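PDB 6TLY: protein kinase, putative from Bodo saltans, which is the kinetoplastid kinetochore protein KKT2, a predicted serine/threonine kinase whose zinc-binding central domain, the part seen here, probably directs it to centromeres. Local coordinates for residues 7-12 and 61-66; 13-18 and 52-57; 30-35 and 56-61; 73-78 and 93-98. All coordinates share one frame; numbering follows the deposited sequence. Where two conformers were deposited one is given.

Contact 1. Residues 7-12 and 61-66. With ZN (zinc ion), chain B; ZN (zinc ion), chain C.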
# COMPACT_ATOMS: atom_id res chain seq x y z
N GLY A 7 -11.51 -9.05 5.86
CA GLY A 7 -11.23 -8.23 7.06
C GLY A 7 -9.83 -8.32 7.65
O GLY A 7 -9.65 -7.66 8.66
N ALA A 8 -8.87 -9.07 7.06
CA ALA A 8 -7.46 -9.24 7.55
C ALA A 8 -6.56 -8.04 7.19
O ALA A 8 -7.07 -7.27 6.38
CB ALA A 8 -6.91 -10.52 6.98
N ILE A 9 -5.36 -7.87 7.72
CA ILE A 9 -4.63 -6.65 7.25
C ILE A 9 -4.08 -6.92 5.85
O ILE A 9 -3.03 -7.53 5.72
CB ILE A 9 -3.58 -6.15 8.23
CG1 ILE A 9 -4.21 -5.82 9.58
CG2 ILE A 9 -2.88 -4.94 7.63
CD1 ILE A 9 -3.28 -5.18 10.53
N GLN A 10 -4.73 -6.33 4.87
CA GLN A 10 -4.44 -6.59 3.46
C GLN A 10 -4.31 -5.30 2.65
O GLN A 10 -4.81 -4.28 3.04
CB GLN A 10 -5.58 -7.45 2.91
N CYS A 11 -3.69 -5.43 1.48
CA CYS A 11 -3.59 -4.30 0.54
C CYS A 11 -4.85 -4.24 -0.33
O CYS A 11 -5.75 -4.99 -0.13
CB CYS A 11 -2.37 -4.49 -0.35
SG CYS A 11 -2.65 -5.84 -1.50
N MET A 12 -4.88 -3.34 -1.31
CA MET A 12 -6.07 -3.21 -2.16
C MET A 12 -6.28 -4.42 -3.05
O MET A 12 -7.40 -4.62 -3.54
CB MET A 12 -6.00 -1.96 -3.07
CG MET A 12 -5.60 -0.70 -2.36
SD MET A 12 -5.50 0.69 -3.51
CE MET A 12 -7.18 1.22 -3.50
N GLN A 61 -2.43 3.18 11.98
CA GLN A 61 -3.80 3.58 12.31
C GLN A 61 -4.78 3.13 11.24
O GLN A 61 -5.79 2.52 11.57
CB GLN A 61 -3.87 5.11 12.50
CG GLN A 61 -4.01 5.57 13.94
CD GLN A 61 -3.43 6.95 14.19
OE1 GLN A 61 -3.07 7.70 13.26
NE2 GLN A 61 -3.33 7.33 15.47
N CYS A 62 -4.46 3.39 9.96
CA CYS A 62 -5.34 2.97 8.88
C CYS A 62 -5.35 1.43 8.73
O CYS A 62 -6.42 0.83 8.56
CB CYS A 62 -4.97 3.65 7.56
SG CYS A 62 -5.32 5.43 7.50
N ALA A 63 -4.18 0.80 8.83
CA ALA A 63 -4.07 -0.64 8.64
C ALA A 63 -4.86 -1.48 9.67
O ALA A 63 -5.67 -2.33 9.29
CB ALA A 63 -2.61 -1.06 8.61
N GLU A 64 -4.70 -1.16 10.95
CA GLU A 64 -5.31 -1.88 12.05
C GLU A 64 -6.81 -1.59 12.16
O GLU A 64 -7.57 -2.50 12.48
CB GLU A 64 -4.52 -1.62 13.34
CG GLU A 64 -3.15 -2.29 13.25
CD GLU A 64 -2.12 -1.84 14.26
OE1 GLU A 64 -2.50 -1.09 15.19
OE2 GLU A 64 -0.92 -2.20 14.12
N SER A 65 -7.25 -0.38 11.78
CA SER A 65 -8.69 -0.08 11.77
C SER A 65 -9.41 -0.52 10.46
O SER A 65 -10.62 -0.36 10.35
CB SER A 65 -8.94 1.40 12.05
OG SER A 65 -8.67 2.21 10.92
N ARG A 66 -8.65 -1.07 9.49
CA ARG A 66 -9.17 -1.52 8.20
C ARG A 66 -9.76 -0.37 7.40
O ARG A 66 -10.80 -0.53 6.77
CB ARG A 66 -10.15 -2.69 8.34
CG ARG A 66 -9.42 -4.01 8.45
CD ARG A 66 -8.93 -4.30 9.84
NE ARG A 66 -8.36 -5.64 9.95
CZ ARG A 66 -7.62 -6.06 10.97
NH1 ARG A 66 -7.32 -5.24 11.97
NH2 ARG A 66 -7.16 -7.31 11.00
ZN ZN B . -0.55 -6.20 -2.73
ZN ZN C . -3.19 6.33 7.42
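Ile9 sets CG1 anti to its carbonyl carbon (chi1 -58°) and runs on extended to CD1, while Arg66 bends at chi2 (82°) so that its guanidinium comes back across the isoleucine. CG1 of Ile9 then lies over one face of that group, toward its rim, 3.6 Å from Arg66 NH2, and the two side chains cross at about a right angle. The other branch, Ile9 CG2, rests on Ala63 CB at 4.0 Å, a small methyl that lets the loop come close to the helix; the tip, Ile9 CD1, meets the methylene Glu64 CG. A beta-branched aliphatic suits this place because its arms part to serve three neighbours; with an alanine here, a gap would probably open beside Ala63 CB and Glu64 CG, and the guanidinium face would lose CG1. Arg66 NE donates to Gly7 O at 2.7 Å, from a little out of the guanidinium plane, whereas NH1 reaches back to Glu64 O at 2.8 Å, almost in that plane; together they fix the group's rotation. Gly7 has a positive phi, which suits glycine, and Arg66, also at positive phi, closes the helix with a Schellman motif. The carboxylate of Glu64 turns to Tyr47 and Tyr49. Cys11 SG and Cys62 SG each bind a different zinc ion, so the packing lies between two metal sites. The loop before strand 18-20 thus lies against the end of helix 60-65, with Tyr49 of strand 48-51 touching both Ile9 and Ala63, and Val58 of strand 56-59 packed against Ala63.

Contact 2. Residues 13-18 and 52-57. With ZN (zinc ion), chain B; SO4 (sulfate ion), chain F.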
# COMPACT_ATOMS: atom_id res chain seq x y z
N ASN A 13 -5.21 -5.20 -3.33
CA ASN A 13 -5.30 -6.37 -4.18
C ASN A 13 -5.29 -7.70 -3.41
O ASN A 13 -4.86 -8.71 -3.94
CB ASN A 13 -4.21 -6.31 -5.25
CG ASN A 13 -4.42 -5.09 -6.12
OD1 ASN A 13 -5.44 -4.97 -6.80
ND2 ASN A 13 -3.50 -4.13 -6.08
N ARG A 14 -5.76 -7.65 -2.16
CA ARG A 14 -5.96 -8.75 -1.22
C ARG A 14 -4.70 -9.56 -0.86
O ARG A 14 -4.85 -10.73 -0.53
CB ARG A 14 -7.09 -9.67 -1.71
CG ARG A 14 -8.39 -8.90 -1.86
CD ARG A 14 -9.59 -9.77 -2.18
NE ARG A 14 -10.80 -8.96 -2.36
CZ ARG A 14 -11.57 -8.52 -1.37
NH1 ARG A 14 -11.26 -8.80 -0.11
NH2 ARG A 14 -12.64 -7.78 -1.63
N HIS A 15 -3.53 -8.94 -0.82
CA HIS A 15 -2.30 -9.63 -0.35
C HIS A 15 -2.11 -9.28 1.12
O HIS A 15 -2.52 -8.21 1.54
CB HIS A 15 -1.03 -9.18 -1.08
CG HIS A 15 -1.11 -9.23 -2.57
ND1 HIS A 15 -1.03 -8.12 -3.33
CD2 HIS A 15 -1.26 -10.25 -3.42
CE1 HIS A 15 -1.14 -8.45 -4.59
NE2 HIS A 15 -1.29 -9.74 -4.67
N LYS A 16 -1.45 -10.16 1.86
CA LYS A 16 -1.16 -9.86 3.28
C LYS A 16 -0.06 -8.79 3.32
O LYS A 16 0.85 -8.86 2.53
CB LYS A 16 -0.79 -11.13 4.04
CG LYS A 16 0.02 -10.90 5.31
CD LYS A 16 0.09 -12.01 6.30
CE LYS A 16 0.94 -11.63 7.50
NZ LYS A 16 0.65 -12.47 8.68
N MET A 17 -0.12 -7.86 4.25
CA MET A 17 0.91 -6.80 4.31
C MET A 17 1.94 -7.07 5.41
O MET A 17 1.60 -7.71 6.39
CB MET A 17 0.25 -5.45 4.48
CG MET A 17 -0.41 -5.01 3.21
SD MET A 17 -1.17 -3.45 3.35
CE MET A 17 0.22 -2.37 3.15
N GLU A 18 3.16 -6.62 5.18
CA GLU A 18 4.28 -6.79 6.13
C GLU A 18 4.33 -5.57 7.07
O GLU A 18 4.30 -4.47 6.59
CB GLU A 18 5.57 -6.94 5.34
CG GLU A 18 6.79 -7.35 6.14
CD GLU A 18 8.07 -7.58 5.33
OE1 GLU A 18 7.97 -7.89 4.15
OE2 GLU A 18 9.17 -7.41 5.88
N GLU A 52 4.88 -4.95 -0.93
CA GLU A 52 5.99 -4.65 -1.83
C GLU A 52 5.59 -4.83 -3.28
O GLU A 52 5.90 -3.97 -4.11
CB GLU A 52 7.21 -5.52 -1.49
CG GLU A 52 8.46 -5.14 -2.30
CD GLU A 52 8.93 -3.71 -2.12
OE1 GLU A 52 9.16 -3.30 -0.96
OE2 GLU A 52 9.09 -2.99 -3.14
N LYS A 53 4.83 -5.88 -3.57
CA LYS A 53 4.42 -6.14 -4.95
C LYS A 53 3.42 -5.11 -5.48
O LYS A 53 3.35 -4.91 -6.69
CB LYS A 53 3.93 -7.59 -5.12
CG LYS A 53 2.62 -7.88 -4.44
CD LYS A 53 2.63 -9.25 -3.75
CE LYS A 53 2.67 -10.41 -4.70
NZ LYS A 53 2.37 -11.70 -4.01
N CYS A 54 2.67 -4.43 -4.60
CA CYS A 54 1.73 -3.40 -5.02
C CYS A 54 2.26 -1.98 -4.84
O CYS A 54 1.58 -1.05 -5.27
CB CYS A 54 0.40 -3.55 -4.29
SG CYS A 54 -0.57 -5.01 -4.76
N ASP A 55 3.40 -1.79 -4.12
CA ASP A 55 3.96 -0.46 -3.74
C ASP A 55 2.86 0.29 -2.98
O ASP A 55 2.45 1.39 -3.37
CB ASP A 55 4.44 0.36 -4.96
CG ASP A 55 5.06 1.69 -4.54
OD1 ASP A 55 5.69 1.73 -3.47
OD2 ASP A 55 4.88 2.68 -5.28
N TYR A 56 2.31 -0.38 -1.97
CA TYR A 56 1.20 0.14 -1.15
C TYR A 56 1.69 0.29 0.28
O TYR A 56 2.06 -0.68 0.87
CB TYR A 56 0.03 -0.84 -1.22
CG TYR A 56 -1.24 -0.38 -0.56
CD1 TYR A 56 -1.94 0.71 -1.03
CD2 TYR A 56 -1.75 -1.05 0.53
CE1 TYR A 56 -3.13 1.11 -0.46
CE2 TYR A 56 -2.93 -0.66 1.12
CZ TYR A 56 -3.62 0.43 0.64
OH TYR A 56 -4.79 0.79 1.22
N ASP A 57 1.68 1.53 0.76
CA ASP A 57 2.15 1.91 2.09
C ASP A 57 1.05 2.50 2.92
O ASP A 57 0.41 3.44 2.47
CB ASP A 57 3.20 3.02 1.95
CG ASP A 57 4.45 2.56 1.26
OD1 ASP A 57 4.90 1.45 1.56
OD2 ASP A 57 4.95 3.32 0.39
ZN ZN B . -0.55 -6.20 -2.73
S SO4 F . -0.60 -13.24 -6.16
O1 SO4 F . -0.04 -14.45 -6.77
O2 SO4 F . -0.62 -13.38 -4.71
O3 SO4 F . -1.97 -13.01 -6.61
O4 SO4 F . 0.24 -12.09 -6.54
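Lys53 covers a face of the His15 imidazole and Cys54 meets its edge. Lys53 CD sits 3.8 Å from the ring centroid and only 6° off its normal, a CH-pi contact; the opposite face carries the backbone Asn13 O. In the plane of the ring stands Cys54 SG, and His15 ND1 points at the zinc ion, 2.1 Å away, which Cys54 SG binds at 2.4 Å. Lys53 reaches the face because its CG stands between the backbone N and carbonyl carbon (chi1 70°) and the chain then bends twice, carrying NZ toward a sulfate ion, probably from the crystallisation liquor, to which NZ and His15 NE2 make weak bonds. Asn13 approaches the same thiolate from another direction: ND2 donates to Cys54 SG at 3.3 Å, with an angle of 161° and the sulfur close to the amide plane. Such an N-H probably offsets part of the thiolate's negative charge, while Asn13 OD1 accepts from Lys81 N. Were a leucine to stand in place of Asn13, Cys54 SG would probably lack this donor and Lys81 N its acceptor. Farther along, Met17 crosses Tyr56 at about a right angle, its SD at the ring edge in a Met-aromatic contact and its CE 3.5 Å from Tyr56 CD2. The flexible thioether fits snugly beside this buried ring. Cys11 and Cys51 complete a site of three cysteines and one histidine, in which the short turn between Cys51 and Cys54, followed by a G1 beta bulge at Asp55 and Tyr56, forms a zinc knuckle of the C1-like domain.

Contact 3. Residues 30-35 and 56-61. With ZN (zinc ion), chain C.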
# COMPACT_ATOMS: atom_id res chain seq x y z
N PHE A 30 6.93 8.18 3.59
CA PHE A 30 5.83 8.18 2.63
C PHE A 30 4.67 8.93 3.20
O PHE A 30 4.61 9.15 4.41
CB PHE A 30 5.39 6.72 2.34
CG PHE A 30 4.81 6.00 3.54
CD1 PHE A 30 5.64 5.43 4.49
CD2 PHE A 30 3.44 5.93 3.74
CE1 PHE A 30 5.10 4.78 5.60
CE2 PHE A 30 2.91 5.30 4.86
CZ PHE A 30 3.74 4.73 5.77
N ASP A 31 3.69 9.25 2.36
CA ASP A 31 2.44 9.81 2.82
C ASP A 31 1.49 8.62 2.80
O ASP A 31 1.31 7.99 1.73
CB ASP A 31 1.96 10.90 1.86
CG ASP A 31 2.86 12.13 1.89
OD1 ASP A 31 3.30 12.52 3.00
OD2 ASP A 31 3.12 12.70 0.81
N CYS A 32 0.81 8.30 3.94
CA CYS A 32 -0.12 7.16 4.00
C CYS A 32 -1.02 7.08 2.80
O CYS A 32 -1.63 8.10 2.46
CB CYS A 32 -0.95 7.16 5.28
SG CYS A 32 -2.10 5.77 5.39
N ASN A 33 -1.06 5.93 2.13
CA ASN A 33 -1.85 5.81 0.92
C ASN A 33 -3.37 5.89 1.16
O ASN A 33 -4.13 6.06 0.20
CB ASN A 33 -1.47 4.58 0.17
CG ASN A 33 -0.05 4.52 -0.35
OD1 ASN A 33 0.32 3.57 -1.01
ND2 ASN A 33 0.80 5.54 -0.09
N VAL A 34 -3.81 5.79 2.42
CA VAL A 34 -5.23 5.91 2.76
C VAL A 34 -5.55 7.31 3.33
O VAL A 34 -6.41 8.00 2.80
CB VAL A 34 -5.70 4.80 3.73
CG1 VAL A 34 -7.15 5.03 4.18
CG2 VAL A 34 -5.55 3.41 3.10
N CYS A 35 -4.85 7.73 4.41
CA CYS A 35 -5.19 9.00 5.07
C CYS A 35 -4.31 10.20 4.69
O CYS A 35 -4.54 11.27 5.21
CB CYS A 35 -5.21 8.81 6.58
SG CYS A 35 -3.56 8.64 7.31
N TYR A 56 2.31 -0.38 -1.97
CA TYR A 56 1.20 0.14 -1.15
C TYR A 56 1.69 0.29 0.28
O TYR A 56 2.06 -0.68 0.87
CB TYR A 56 0.03 -0.84 -1.22
CG TYR A 56 -1.24 -0.38 -0.56
CD1 TYR A 56 -1.94 0.71 -1.03
CD2 TYR A 56 -1.75 -1.05 0.53
CE1 TYR A 56 -3.13 1.11 -0.46
CE2 TYR A 56 -2.93 -0.66 1.12
CZ TYR A 56 -3.62 0.43 0.64
OH TYR A 56 -4.79 0.79 1.22
N ASP A 57 1.68 1.53 0.76
CA ASP A 57 2.15 1.91 2.09
C ASP A 57 1.05 2.50 2.92
O ASP A 57 0.41 3.44 2.47
CB ASP A 57 3.20 3.02 1.95
CG ASP A 57 4.45 2.56 1.26
OD1 ASP A 57 4.90 1.45 1.56
OD2 ASP A 57 4.95 3.32 0.39
N VAL A 58 0.81 1.94 4.07
CA VAL A 58 -0.23 2.48 5.00
C VAL A 58 0.31 2.67 6.47
O VAL A 58 1.13 1.86 7.14
CB VAL A 58 -1.47 1.57 4.95
CG1 VAL A 58 -1.19 0.18 5.46
CG2 VAL A 58 -2.66 2.16 5.67
N CYS A 59 -0.23 3.71 7.14
CA CYS A 59 0.15 3.95 8.55
C CYS A 59 -0.50 2.85 9.44
O CYS A 59 -1.45 2.19 9.01
CB CYS A 59 -0.24 5.36 9.01
SG CYS A 59 -2.02 5.61 9.31
N ASN A 60 0.00 2.66 10.69
CA ASN A 60 -0.56 1.63 11.56
C ASN A 60 -2.03 1.90 11.88
O ASN A 60 -2.79 0.94 12.02
CB ASN A 60 0.25 1.50 12.84
CG ASN A 60 0.40 2.80 13.59
OD1 ASN A 60 1.06 3.74 13.13
ND2 ASN A 60 -0.22 2.89 14.77
N GLN A 61 -2.43 3.18 11.98
CA GLN A 61 -3.80 3.58 12.31
C GLN A 61 -4.78 3.13 11.24
O GLN A 61 -5.79 2.52 11.57
CB GLN A 61 -3.87 5.11 12.50
CG GLN A 61 -4.01 5.57 13.94
CD GLN A 61 -3.43 6.95 14.19
OE1 GLN A 61 -3.07 7.70 13.26
NE2 GLN A 61 -3.33 7.33 15.47
ZN ZN C . -3.19 6.33 7.42
O HOH W 1 3.68 5.41 -0.95
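Three backbone N-H groups and a metal grip Cys32 SG. Cys59 N donates across the contact at 3.3 Å, nearly straight at 170°, and Val34 N and Cys35 N come from the following turn, while the zinc ion binds the sulfur at 2.4 Å. These donors probably spread the thiolate's negative charge, and they fix its direction toward the metal, to which Cys35 SG and Cys59 SG also bind. Asn33 joins the two segments twice. Its backbone N reaches Asp57 O at 2.9 Å; its CG, anti to the carbonyl carbon (chi1 -63°), brings the amide to the same backbone, where Asn33 OD1 takes Asp57 N at 3.0 Å, the donor well above the amide plane instead of on a lone pair. Lys87 also bonds to that oxygen; ND2 meanwhile donates to Asp31 O and to a water that in turn donates a hydrogen bond to Asp57 OD2. An asparagine suits this spot, since one amide both accepts and donates. Phe30 lays a ring face on Asp57 CB, 3.8 Å from the centroid, the carboxylate being turned toward Arg50 for a salt bridge. On the far side of the strand Val34 CG2 touches Tyr56 OH at 3.3 Å. Cys62 completes a four-cysteine site built from two CxxC pairs; their interleaving with the ligand pairs of the other zinc site is the cross-brace of the RING-like zinc-binding folds.

Contact 4. Residues 73-78 and 93-98. With ZN (zinc ion), chain D.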
# COMPACT_ATOMS: atom_id res chain seq x y z
N PHE A 73 -8.10 3.28 -8.52
CA PHE A 73 -7.69 3.43 -9.92
C PHE A 73 -7.22 2.05 -10.39
O PHE A 73 -6.32 1.48 -9.79
CB PHE A 73 -6.57 4.46 -10.06
CG PHE A 73 -7.01 5.84 -9.62
CD1 PHE A 73 -6.94 6.22 -8.29
CD2 PHE A 73 -7.57 6.73 -10.53
CE1 PHE A 73 -7.38 7.48 -7.89
CE2 PHE A 73 -8.04 7.97 -10.12
CZ PHE A 73 -7.93 8.34 -8.80
N LEU A 74 -7.81 1.53 -11.45
CA LEU A 74 -7.51 0.19 -11.93
C LEU A 74 -6.76 0.18 -13.25
O LEU A 74 -7.07 0.97 -14.15
CB LEU A 74 -8.82 -0.60 -12.09
CG LEU A 74 -9.42 -1.19 -10.80
CD1 LEU A 74 -10.13 -0.14 -9.98
CD2 LEU A 74 -10.43 -2.28 -11.14
N CYS A 75 -5.83 -0.77 -13.38
CA CYS A 75 -5.11 -0.95 -14.62
C CYS A 75 -6.00 -1.75 -15.56
O CYS A 75 -6.45 -2.84 -15.20
CB CYS A 75 -3.78 -1.65 -14.38
SG CYS A 75 -2.91 -2.08 -15.91
N ALA A 76 -6.24 -1.23 -16.77
CA ALA A 76 -7.07 -1.94 -17.74
C ALA A 76 -6.41 -3.23 -18.22
O ALA A 76 -7.11 -4.16 -18.57
CB ALA A 76 -7.36 -1.03 -18.93
N LYS A 77 -5.07 -3.29 -18.23
CA LYS A 77 -4.36 -4.43 -18.79
C LYS A 77 -4.23 -5.64 -17.86
O LYS A 77 -4.24 -6.77 -18.35
CB LYS A 77 -2.99 -3.96 -19.29
CG LYS A 77 -3.17 -2.93 -20.40
CD LYS A 77 -1.91 -2.14 -20.66
CE LYS A 77 -1.70 -1.03 -19.66
NZ LYS A 77 -0.55 -0.18 -20.05
N CYS A 78 -4.17 -5.43 -16.52
CA CYS A 78 -4.04 -6.57 -15.60
C CYS A 78 -5.09 -6.62 -14.48
O CYS A 78 -5.16 -7.61 -13.77
CB CYS A 78 -2.63 -6.64 -15.03
SG CYS A 78 -2.21 -5.28 -13.90
N ARG A 93 3.03 2.32 -17.38
CA ARG A 93 4.17 2.54 -18.28
C ARG A 93 4.89 1.22 -18.60
O ARG A 93 5.26 0.99 -19.76
CB ARG A 93 5.13 3.54 -17.63
CG ARG A 93 6.37 3.85 -18.47
CD ARG A 93 6.23 5.14 -19.26
NE ARG A 93 6.00 6.28 -18.38
CZ ARG A 93 5.59 7.48 -18.80
NH1 ARG A 93 5.38 7.71 -20.09
NH2 ARG A 93 5.40 8.46 -17.92
N GLY A 94 4.98 0.34 -17.60
CA GLY A 94 5.64 -0.95 -17.74
C GLY A 94 4.71 -2.15 -17.80
O GLY A 94 5.19 -3.28 -17.77
N CYS A 95 3.40 -1.94 -17.94
CA CYS A 95 2.44 -3.05 -17.99
C CYS A 95 1.83 -3.26 -19.35
O CYS A 95 1.23 -2.36 -19.91
CB CYS A 95 1.36 -2.93 -16.92
SG CYS A 95 0.18 -4.31 -16.89
N ARG A 96 1.94 -4.48 -19.86
CA ARG A 96 1.29 -4.92 -21.11
C ARG A 96 0.33 -6.10 -20.86
O ARG A 96 -0.15 -6.70 -21.82
CB ARG A 96 2.32 -5.34 -22.15
CG ARG A 96 3.40 -4.30 -22.36
CD ARG A 96 3.12 -3.36 -23.51
NE ARG A 96 4.29 -2.51 -23.76
CZ ARG A 96 5.35 -2.89 -24.47
NH1 ARG A 96 5.40 -4.10 -25.02
NH2 ARG A 96 6.38 -2.07 -24.62
N GLY A 97 0.10 -6.45 -19.61
CA GLY A 97 -0.75 -7.56 -19.23
C GLY A 97 -0.30 -8.21 -17.94
O GLY A 97 0.68 -7.78 -17.32
N PRO A 98 -1.03 -9.24 -17.52
CA PRO A 98 -0.68 -9.90 -16.25
C PRO A 98 0.70 -10.56 -16.23
O PRO A 98 1.14 -11.10 -17.24
CB PRO A 98 -1.80 -10.94 -16.08
CG PRO A 98 -2.39 -11.13 -17.45
CD PRO A 98 -2.23 -9.82 -18.15
ZN ZN D . -1.23 -3.60 -15.16
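The backbones run closest where Lys77 faces Gly97 and Cys78 faces Pro98, each pair of CA atoms 4.8 Å apart, and Gly97 is extended there with a phi of 149°. At such angles a CB would press on the preceding carbonyl and on the proline ring, so a residue without a side chain fits. Lys77 carries most of the side-chain contact. Its CB packs against Cys95 SG, and a turn at chi3 (-80°) folds the chain round so that CD, CE and NZ all gather about Cys95 O. Lys77 NZ donates to that oxygen at 2.8 Å, only slightly tilted from the carbonyl plane, and is also bonded to Ser92 OG. A long flexible amine suits the place, since it can cover the carbonyl with methylenes and still reach past it. Between the segments sits the zinc ion, bound by Cys75 SG at 2.4 Å and by Cys78 SG and Cys95 SG at 2.3 Å each. Weak N-H to sulfur bonds run from Cys78 N to Cys75 SG and from Gly97 N to Cys95 SG, so both turns lean their amides on the thiolates. Pro98 closes the far end: its CD lies 3.7 Å from Lys77 O, and Cys78 CB comes up to the same ring. His91 of helix 85-93 supplies the fourth ligand, the one histidine beside three cysteines in this finger of the C2H2 type. Strand 73-74 pairs with strand 81-82 in a short hairpin, Leu88 of the helix packs on Phe73 and Cys75, and the 93-98 tail leaves that helix to return across the knuckle.

Contacts 1, 2 and 3 form one continuous body, their centres 10 to 11 Å apart, and contact 1 encloses the other two along the chain. Contacts 1 and 2 share one zinc ion, contacts 1 and 3 the other. Tyr56 stands where the three meet: contacts 2 and 3 share it, and from contact 1 Cys11 CB lies 3.6 Å from Tyr56 CD2 and Met12 CG 3.6 Å from Tyr56 CE1. Contact 4 follows in series as a separate finger on a third zinc ion, its centre about 16 Å from that of contact 2 and about 24 Å from that of contact 1. It touches none of the others, its nearest atoms to contact 1 being about 6 Å away.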